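Local coordinates for protein CurJ (Moorea producens 3L, PDB 5TZ6) that probably catalyses a vinylogous dehydration in curacin biosynthesis, as the dehydratase domain of a polyketide synthase module, seen here in an inactive mutant with a bound ligand, at residues H177-I185 and H214-S224; N237-F248 and Q291-P302. The protein carries 1 engineered substitution. All coordinates share one frame; numbering follows the deposited sequence.

Contact 1: residues H177-I185 and H214-S224; sequences HLGQSFRWI and HPTLVDSCFQS. With 7OD ((2E,5R)-5-hydroxy-2-methylhept-2-enoic acid), chain C.
Phe182 and Trp184 lie against Thr216, Leu217 and Ser220 in a buried contact of loop on helix. It lies beside the ligand pocket of the double-hotdog fold. Thr216 serves both rings. With OG1 held between the backbone N and the carbonyl carbon (chi1 59°), its methyl CG2 sits over the centre of the Phe182 ring, 3.5 Å from the centroid. Its OG1 accepts from Trp184 NE1 at 2.7 Å, tilted from the indole plane. Leu217 CB makes a CH-pi contact with one face of the indole. A leucine at Trp184 would lack the N-H and is likely to leave Thr216 OG1 without this donor and Leu217 less covered. Gln223 NE2 makes two nearly straight bonds: to Phe182 O (3.2 Å) and to Asp219 OD2 (2.7 Å). The second helps fix the carboxylate, whose OD1 accepts from OAH of the ligand at 3.0 Å. Asp219 and Gln223 match the DxxxQ motif of such dehydratases. Water 1 bridges Ile185 N, Ser220 OG and Gln223 OE1. Helix 164-173 packs on Leu178 and Gln223, strand 194-200 on Ile185 and Ser220, while the engineered Phe41, which replaces a histidine in this inactive mutant, meets Phe182 edge-to-face.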
# COMPACT_ATOMS: atom_id res chain seq x y z
N HIS A 177 -22.30 23.83 10.42
CA HIS A 177 -23.40 23.04 10.95
C HIS A 177 -22.83 21.73 11.48
O HIS A 177 -22.42 20.86 10.70
CB HIS A 177 -24.44 22.79 9.86
CG HIS A 177 -25.16 24.03 9.41
ND1 HIS A 177 -26.19 23.99 8.50
CD2 HIS A 177 -25.01 25.33 9.76
CE1 HIS A 177 -26.65 25.21 8.29
NE2 HIS A 177 -25.95 26.04 9.05
N LEU A 178 -22.82 21.58 12.80
CA LEU A 178 -22.29 20.40 13.47
C LEU A 178 -23.43 19.42 13.75
O LEU A 178 -24.41 19.78 14.41
CB LEU A 178 -21.59 20.78 14.77
CG LEU A 178 -20.34 21.65 14.72
CD1 LEU A 178 -19.82 21.93 16.13
CD2 LEU A 178 -19.24 21.03 13.87
N GLY A 179 -23.30 18.19 13.27
CA GLY A 179 -24.26 17.16 13.58
C GLY A 179 -24.07 16.62 14.99
O GLY A 179 -23.31 17.15 15.80
N GLN A 180 -24.75 15.51 15.26
CA GLN A 180 -24.76 14.96 16.62
C GLN A 180 -23.38 14.45 17.02
O GLN A 180 -22.90 14.74 18.13
CB GLN A 180 -25.79 13.84 16.72
CG GLN A 180 -26.03 13.33 18.13
CD GLN A 180 -27.30 12.51 18.25
OE1 GLN A 180 -28.20 12.61 17.41
NE2 GLN A 180 -27.39 11.69 19.29
N SER A 181 -22.71 13.73 16.13
CA SER A 181 -21.47 13.08 16.53
C SER A 181 -20.33 14.06 16.77
O SER A 181 -19.32 13.67 17.35
CB SER A 181 -21.08 12.05 15.48
OG SER A 181 -20.93 12.66 14.21
N PHE A 182 -20.49 15.34 16.41
CA PHE A 182 -19.48 16.34 16.72
C PHE A 182 -19.83 17.17 17.95
O PHE A 182 -19.09 18.11 18.28
CB PHE A 182 -19.25 17.26 15.51
CG PHE A 182 -18.20 16.76 14.56
CD1 PHE A 182 -16.86 17.08 14.75
CD2 PHE A 182 -18.54 15.96 13.48
CE1 PHE A 182 -15.88 16.60 13.88
CE2 PHE A 182 -17.57 15.49 12.61
CZ PHE A 182 -16.23 15.80 12.81
N ARG A 183 -20.93 16.86 18.63
CA ARG A 183 -21.39 17.65 19.78
C ARG A 183 -21.10 16.87 21.06
O ARG A 183 -21.98 16.26 21.66
CB ARG A 183 -22.88 18.00 19.64
CG ARG A 183 -23.16 18.94 18.46
CD ARG A 183 -24.62 19.32 18.33
NE ARG A 183 -24.80 20.23 17.20
CZ ARG A 183 -25.61 21.28 17.21
NH1 ARG A 183 -25.70 22.06 16.13
NH2 ARG A 183 -26.31 21.58 18.30
N TRP A 184 -19.83 16.89 21.47
CA TRP A 184 -19.37 16.21 22.67
C TRP A 184 -19.54 17.06 23.93
O TRP A 184 -19.70 16.50 25.02
CB TRP A 184 -17.88 15.86 22.54
CG TRP A 184 -17.55 14.65 21.71
CD1 TRP A 184 -17.74 14.49 20.37
CD2 TRP A 184 -16.96 13.42 22.17
NE1 TRP A 184 -17.31 13.25 19.96
CE2 TRP A 184 -16.83 12.57 21.05
CE3 TRP A 184 -16.54 12.96 23.42
CZ2 TRP A 184 -16.29 11.29 21.15
CZ3 TRP A 184 -16.00 11.68 23.52
CH2 TRP A 184 -15.89 10.86 22.39
N ILE A 185 -19.50 18.38 23.80
CA ILE A 185 -19.50 19.27 24.96
C ILE A 185 -20.91 19.31 25.55
O ILE A 185 -21.83 19.87 24.96
CB ILE A 185 -19.00 20.67 24.60
CG1 ILE A 185 -17.56 20.57 24.06
CG2 ILE A 185 -19.11 21.60 25.79
CD1 ILE A 185 -16.93 21.87 23.66
N HIS A 214 -10.91 9.82 18.91
CA HIS A 214 -11.86 9.95 17.82
C HIS A 214 -11.74 11.34 17.20
O HIS A 214 -11.56 12.33 17.92
CB HIS A 214 -13.28 9.72 18.32
CG HIS A 214 -14.25 9.37 17.24
ND1 HIS A 214 -14.84 10.32 16.44
CD2 HIS A 214 -14.74 8.17 16.83
CE1 HIS A 214 -15.65 9.73 15.58
NE2 HIS A 214 -15.61 8.43 15.79
N PRO A 215 -11.79 11.45 15.87
CA PRO A 215 -11.73 12.79 15.26
C PRO A 215 -12.67 13.78 15.92
O PRO A 215 -12.28 14.93 16.17
CB PRO A 215 -12.09 12.52 13.80
CG PRO A 215 -11.78 11.07 13.56
CD PRO A 215 -11.92 10.37 14.88
N THR A 216 -13.90 13.36 16.24
CA THR A 216 -14.89 14.29 16.80
C THR A 216 -14.50 14.74 18.20
O THR A 216 -14.87 15.85 18.61
CB THR A 216 -16.28 13.65 16.82
OG1 THR A 216 -16.27 12.45 17.61
CG2 THR A 216 -16.74 13.33 15.40
N LEU A 217 -13.77 13.92 18.95
CA LEU A 217 -13.31 14.34 20.27
C LEU A 217 -12.24 15.42 20.15
O LEU A 217 -12.29 16.45 20.85
CB LEU A 217 -12.79 13.14 21.05
CG LEU A 217 -12.16 13.42 22.41
CD1 LEU A 217 -13.14 14.18 23.30
CD2 LEU A 217 -11.72 12.12 23.06
N VAL A 218 -11.28 15.23 19.25
CA VAL A 218 -10.26 16.24 18.99
C VAL A 218 -10.92 17.55 18.56
O VAL A 218 -10.59 18.64 19.06
CB VAL A 218 -9.26 15.73 17.94
CG1 VAL A 218 -8.23 16.80 17.60
CG2 VAL A 218 -8.58 14.47 18.44
N ASP A 219 -11.89 17.45 17.65
CA ASP A 219 -12.57 18.66 17.21
C ASP A 219 -13.27 19.34 18.36
O ASP A 219 -13.17 20.56 18.52
CB ASP A 219 -13.56 18.36 16.09
CG ASP A 219 -13.98 19.61 15.35
OD1 ASP A 219 -13.18 20.10 14.53
OD2 ASP A 219 -15.10 20.11 15.61
N SER A 220 -13.97 18.58 19.20
CA SER A 220 -14.64 19.19 20.34
C SER A 220 -13.65 19.98 21.19
O SER A 220 -13.92 21.11 21.62
CB SER A 220 -15.33 18.12 21.19
OG SER A 220 -16.31 17.43 20.44
N CYS A 221 -12.46 19.40 21.39
CA CYS A 221 -11.43 20.11 22.14
C CYS A 221 -11.12 21.46 21.50
O CYS A 221 -11.06 22.48 22.19
CB CYS A 221 -10.16 19.26 22.24
SG CYS A 221 -10.28 17.93 23.45
N PHE A 222 -10.94 21.48 20.18
CA PHE A 222 -10.74 22.77 19.53
C PHE A 222 -11.96 23.68 19.65
O PHE A 222 -11.82 24.91 19.69
CB PHE A 222 -10.37 22.58 18.06
CG PHE A 222 -9.09 21.82 17.85
CD1 PHE A 222 -8.19 21.66 18.89
CD2 PHE A 222 -8.78 21.29 16.61
CE1 PHE A 222 -7.01 20.96 18.70
CE2 PHE A 222 -7.60 20.59 16.41
CZ PHE A 222 -6.72 20.43 17.46
N GLN A 223 -13.17 23.10 19.72
CA GLN A 223 -14.38 23.91 19.85
C GLN A 223 -14.44 24.63 21.18
O GLN A 223 -15.10 25.67 21.29
CB GLN A 223 -15.63 23.04 19.72
CG GLN A 223 -15.79 22.29 18.42
CD GLN A 223 -16.89 21.26 18.53
OE1 GLN A 223 -17.77 21.37 19.38
NE2 GLN A 223 -16.83 20.23 17.69
N SER A 224 -13.77 24.09 22.20
CA SER A 224 -13.82 24.75 23.50
C SER A 224 -13.40 26.21 23.42
O SER A 224 -13.92 27.06 24.15
CB SER A 224 -12.94 24.01 24.51
OG SER A 224 -11.59 23.98 24.09
OAB 7OD C . -14.02 25.38 8.81
CAA 7OD C . -13.04 24.61 8.75
OAI 7OD C . -12.51 24.37 7.64
CAC 7OD C . -12.50 23.96 10.03
CAK 7OD C . -11.29 23.01 9.94
CAD 7OD C . -13.15 24.25 11.39
CAE 7OD C . -12.57 23.58 12.64
CAF 7OD C . -13.16 24.03 14.00
OAH 7OD C . -14.03 23.00 14.49
CAG 7OD C . -13.95 25.34 13.94
CAJ 7OD C . -14.14 25.85 15.37
O HOH W 1 -18.29 18.98 21.35

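Contact 2: residues N237-F248 and Q291-P302; sequences NETFVPFSIDKF and QVIGFEGRKANP. With 7OD ((2E,5R)-5-hydroxy-2-methylhept-2-enoic acid), chain C.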
# COMPACT_ATOMS: atom_id res chain seq x y z
N ASN A 237 -19.54 36.89 9.61
CA ASN A 237 -19.22 35.79 8.70
C ASN A 237 -18.01 34.99 9.16
O ASN A 237 -17.81 33.87 8.67
CB ASN A 237 -18.97 36.31 7.29
CG ASN A 237 -20.24 36.70 6.57
OD1 ASN A 237 -21.32 36.28 6.97
ND2 ASN A 237 -20.11 37.48 5.50
N GLU A 238 -17.21 35.52 10.07
CA GLU A 238 -15.91 34.96 10.42
C GLU A 238 -15.93 34.31 11.80
O GLU A 238 -16.64 34.75 12.70
CB GLU A 238 -14.84 36.05 10.43
CG GLU A 238 -14.44 36.61 9.08
CD GLU A 238 -13.56 37.84 9.21
OE1 GLU A 238 -12.93 38.23 8.21
OE2 GLU A 238 -13.49 38.42 10.32
N THR A 239 -15.11 33.28 11.95
CA THR A 239 -14.81 32.70 13.25
C THR A 239 -13.35 32.30 13.27
O THR A 239 -12.67 32.30 12.24
CB THR A 239 -15.72 31.49 13.54
OG1 THR A 239 -15.53 31.06 14.89
CG2 THR A 239 -15.42 30.34 12.58
N PHE A 240 -12.85 31.95 14.46
CA PHE A 240 -11.47 31.49 14.59
C PHE A 240 -11.39 30.04 14.13
O PHE A 240 -12.06 29.17 14.69
CB PHE A 240 -10.98 31.63 16.03
CG PHE A 240 -10.80 33.06 16.48
CD1 PHE A 240 -9.68 33.79 16.10
CD2 PHE A 240 -11.75 33.68 17.29
CE1 PHE A 240 -9.51 35.11 16.50
CE2 PHE A 240 -11.59 35.00 17.69
CZ PHE A 240 -10.47 35.71 17.30
N VAL A 241 -10.59 29.79 13.10
CA VAL A 241 -10.42 28.43 12.58
C VAL A 241 -9.05 27.90 12.98
O VAL A 241 -8.06 28.66 12.98
CB VAL A 241 -10.61 28.40 11.05
CG1 VAL A 241 -10.55 26.97 10.55
CG2 VAL A 241 -11.95 29.03 10.70
N PRO A 242 -8.94 26.63 13.36
CA PRO A 242 -7.63 26.09 13.75
C PRO A 242 -6.62 26.27 12.63
O PRO A 242 -6.87 25.89 11.48
CB PRO A 242 -7.92 24.62 14.03
CG PRO A 242 -9.36 24.62 14.47
CD PRO A 242 -10.04 25.70 13.67
N PHE A 243 -5.48 26.81 12.97
CA PHE A 243 -4.50 27.19 11.97
C PHE A 243 -3.13 26.58 12.20
O PHE A 243 -2.48 26.15 11.24
CB PHE A 243 -4.41 28.72 11.93
CG PHE A 243 -3.39 29.24 10.95
CD1 PHE A 243 -2.07 29.44 11.35
CD2 PHE A 243 -3.75 29.55 9.65
CE1 PHE A 243 -1.13 29.93 10.45
CE2 PHE A 243 -2.81 30.03 8.75
CZ PHE A 243 -1.50 30.22 9.15
N SER A 244 -2.66 26.53 13.45
CA SER A 244 -1.36 25.93 13.72
C SER A 244 -1.34 25.41 15.16
O SER A 244 -2.08 25.88 16.01
CB SER A 244 -0.23 26.93 13.49
OG SER A 244 -0.30 28.00 14.43
N ILE A 245 -0.45 24.45 15.41
CA ILE A 245 -0.32 23.85 16.74
C ILE A 245 1.16 23.62 17.03
O ILE A 245 1.85 22.95 16.25
CB ILE A 245 -1.10 22.53 16.84
CG1 ILE A 245 -2.60 22.80 16.82
CG2 ILE A 245 -0.72 21.79 18.11
CD1 ILE A 245 -3.44 21.55 16.70
N ASP A 246 1.65 24.16 18.14
CA ASP A 246 3.04 23.93 18.50
C ASP A 246 3.28 22.48 18.90
O ASP A 246 4.20 21.84 18.39
CB ASP A 246 3.48 24.90 19.59
CG ASP A 246 3.48 26.35 19.13
OD1 ASP A 246 3.66 26.58 17.91
OD2 ASP A 246 3.29 27.25 19.97
N LYS A 247 2.47 21.94 19.81
CA LYS A 247 2.66 20.54 20.19
C LYS A 247 1.36 19.91 20.67
O LYS A 247 0.70 20.44 21.57
CB LYS A 247 3.73 20.41 21.27
CG LYS A 247 3.98 18.98 21.70
CD LYS A 247 5.25 18.88 22.52
CE LYS A 247 5.12 19.67 23.81
NZ LYS A 247 6.43 19.76 24.52
N PHE A 248 1.02 18.75 20.11
CA PHE A 248 -0.11 17.95 20.53
C PHE A 248 0.40 16.61 21.05
O PHE A 248 1.03 15.85 20.31
CB PHE A 248 -1.07 17.73 19.35
CG PHE A 248 -2.34 17.01 19.72
CD1 PHE A 248 -2.32 15.67 20.06
CD2 PHE A 248 -3.55 17.67 19.69
CE1 PHE A 248 -3.48 15.01 20.39
CE2 PHE A 248 -4.72 17.01 20.02
CZ PHE A 248 -4.69 15.68 20.37
N GLN A 291 -2.91 16.68 25.46
CA GLN A 291 -2.54 18.05 25.80
C GLN A 291 -2.13 18.80 24.54
O GLN A 291 -1.48 18.24 23.66
CB GLN A 291 -1.39 18.07 26.81
CG GLN A 291 -1.09 19.45 27.35
CD GLN A 291 -0.00 19.44 28.40
OE1 GLN A 291 -0.13 20.06 29.45
NE2 GLN A 291 1.07 18.72 28.11
N VAL A 292 -2.51 20.07 24.46
CA VAL A 292 -2.22 20.91 23.31
C VAL A 292 -1.55 22.17 23.81
O VAL A 292 -2.13 22.91 24.63
CB VAL A 292 -3.48 21.26 22.50
CG1 VAL A 292 -3.13 22.21 21.35
CG2 VAL A 292 -4.14 19.99 22.00
N ILE A 293 -0.35 22.44 23.31
CA ILE A 293 0.43 23.62 23.66
C ILE A 293 0.58 24.46 22.40
O ILE A 293 0.98 23.95 21.35
CB ILE A 293 1.81 23.24 24.22
CG1 ILE A 293 1.67 22.46 25.52
CG2 ILE A 293 2.66 24.49 24.44
CD1 ILE A 293 1.16 23.28 26.67
N GLY A 294 0.26 25.75 22.51
CA GLY A 294 0.43 26.64 21.38
C GLY A 294 -0.59 26.45 20.28
O GLY A 294 -0.24 26.51 19.10
N PHE A 295 -1.84 26.17 20.64
CA PHE A 295 -2.91 26.17 19.66
C PHE A 295 -3.16 27.59 19.18
O PHE A 295 -3.36 28.50 20.00
CB PHE A 295 -4.19 25.58 20.25
CG PHE A 295 -5.35 25.62 19.30
CD1 PHE A 295 -6.11 26.77 19.15
CD2 PHE A 295 -5.70 24.49 18.57
CE1 PHE A 295 -7.17 26.81 18.28
CE2 PHE A 295 -6.78 24.53 17.70
CZ PHE A 295 -7.51 25.68 17.56
N GLU A 296 -3.14 27.80 17.87
CA GLU A 296 -3.47 29.09 17.29
C GLU A 296 -4.58 28.90 16.26
O GLU A 296 -4.41 28.12 15.31
CB GLU A 296 -2.27 29.77 16.63
CG GLU A 296 -2.64 31.13 16.06
CD GLU A 296 -1.47 31.87 15.42
OE1 GLU A 296 -1.43 31.96 14.18
OE2 GLU A 296 -0.60 32.37 16.17
N GLY A 297 -5.69 29.59 16.48
CA GLY A 297 -6.74 29.73 15.48
C GLY A 297 -6.70 31.14 14.93
O GLY A 297 -6.23 32.07 15.60
N ARG A 298 -7.18 31.31 13.71
CA ARG A 298 -7.19 32.62 13.06
C ARG A 298 -8.57 32.91 12.50
O ARG A 298 -9.22 32.01 11.95
CB ARG A 298 -6.16 32.71 11.95
CG ARG A 298 -4.74 32.64 12.44
CD ARG A 298 -3.77 33.12 11.39
NE ARG A 298 -2.39 33.00 11.85
CZ ARG A 298 -1.34 33.26 11.09
NH1 ARG A 298 -1.51 33.67 9.84
NH2 ARG A 298 -0.12 33.12 11.58
N LYS A 299 -9.00 34.16 12.64
CA LYS A 299 -10.28 34.59 12.10
C LYS A 299 -10.32 34.29 10.61
O LYS A 299 -9.36 34.56 9.88
CB LYS A 299 -10.48 36.08 12.34
CG LYS A 299 -10.92 36.44 13.75
CD LYS A 299 -12.38 36.86 13.78
CE LYS A 299 -12.71 37.63 15.05
NZ LYS A 299 -14.13 38.06 15.09
N ALA A 300 -11.44 33.74 10.14
CA ALA A 300 -11.56 33.43 8.73
C ALA A 300 -13.02 33.16 8.39
O ALA A 300 -13.82 32.79 9.25
CB ALA A 300 -10.69 32.24 8.33
N ASN A 301 -13.35 33.36 7.12
CA ASN A 301 -14.64 32.97 6.60
C ASN A 301 -14.54 31.54 6.09
O ASN A 301 -13.79 31.30 5.13
CB ASN A 301 -15.06 33.90 5.48
CG ASN A 301 -16.48 33.63 4.99
OD1 ASN A 301 -16.92 32.48 4.91
ND2 ASN A 301 -17.20 34.70 4.65
N PRO A 302 -15.24 30.58 6.68
CA PRO A 302 -15.06 29.18 6.25
C PRO A 302 -15.31 28.98 4.77
O PRO A 302 -14.73 28.05 4.17
CB PRO A 302 -16.08 28.42 7.11
CG PRO A 302 -16.25 29.28 8.33
CD PRO A 302 -16.19 30.70 7.80
OAB 7OD C . -14.02 25.38 8.81
CAA 7OD C . -13.04 24.61 8.75
OAI 7OD C . -12.51 24.37 7.64
CAC 7OD C . -12.50 23.96 10.03
CAK 7OD C . -11.29 23.01 9.94
CAD 7OD C . -13.15 24.25 11.39
CAE 7OD C . -12.57 23.58 12.64
CAF 7OD C . -13.16 24.03 14.00
OAH 7OD C . -14.03 23.00 14.49
CAG 7OD C . -13.95 25.34 13.94
CAJ 7OD C . -14.14 25.85 15.37
O HOH W 2 0.73 27.66 16.88
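Val292 and Phe248 pack closely across two antiparallel strands, with Val292 CG2 only 3.3 Å from Phe248 CD2. Ile245 and Phe295 continue this buried face. Ile245 CG2 touches Val292 CG1, and its CG1 lies near Phe295 CD2. The far end of the Phe295 ring reaches Pro242, with CZ 3.7 Å from CB. Phe295 CG points anti to the backbone N (chi1 177°), which carries the ring along to the proline. The CD of Pro242 in turn meets CAE of the ligand at 3.5 Å, and Val241 CG1 touches its CAC, so this strand forms part of the pocket wall. Phe240 is also buried, and Lys299 CG lies over one face of its ring, toward the rim.

The strands belong to the curved antiparallel sheet of a hotdog fold. Two classic beta bulges interrupt their pairing. In one, Phe243 and Ser244 both face Glu296, and both of their N-H groups bond to Glu296 O in its carbonyl plane. In the other, Asp246 and Lys247 face Ile293. Beside it Gly294 has a positive phi (73°), and a CB there would run into Asp246 OD2.

The packing is looser toward solvent around Phe243, Glu296 and Arg298. There the Arg298 guanidinium lies flat on the Phe243 ring, centres 3.8 Å apart and planes at 12°, a cation-pi stack. Glu296 OE1 accepts from Arg298 NE at 2.7 Å in the guanidinium plane. This salt bridge holds the flat group over the ring and probably offsets the nearby charge of Lys274. Water 2 joins Ser244 OG to Gly294 O, with a weak bond to the exposed Asp246. At the far end, the exposed Asn237 rests against Asn301, its CB 3.6 Å from Asn301 ND2.

Contact 1 is wholly buried, while contact 2 is partly buried, running from packed apolar side chains to partly exposed charged ones. The first sets a loop on helix 215-223. The second pairs two strands of the sheet that lies against this helix. They meet at Phe222, whose CD1 is 3.4 Å from Phe295 CE2 and whose CZ touches Ile245 CD1. Both reach the same ligand with different chemistry. Contact 1 brings a carboxylate to its hydroxyl, whereas contact 2 brings apolar groups to its carbon chain. Side-chain hydrogen bonds and a shared water tie the loop to the helix. Backbone bonds do most of the joining between the strands, and the charged stack stays near solvent.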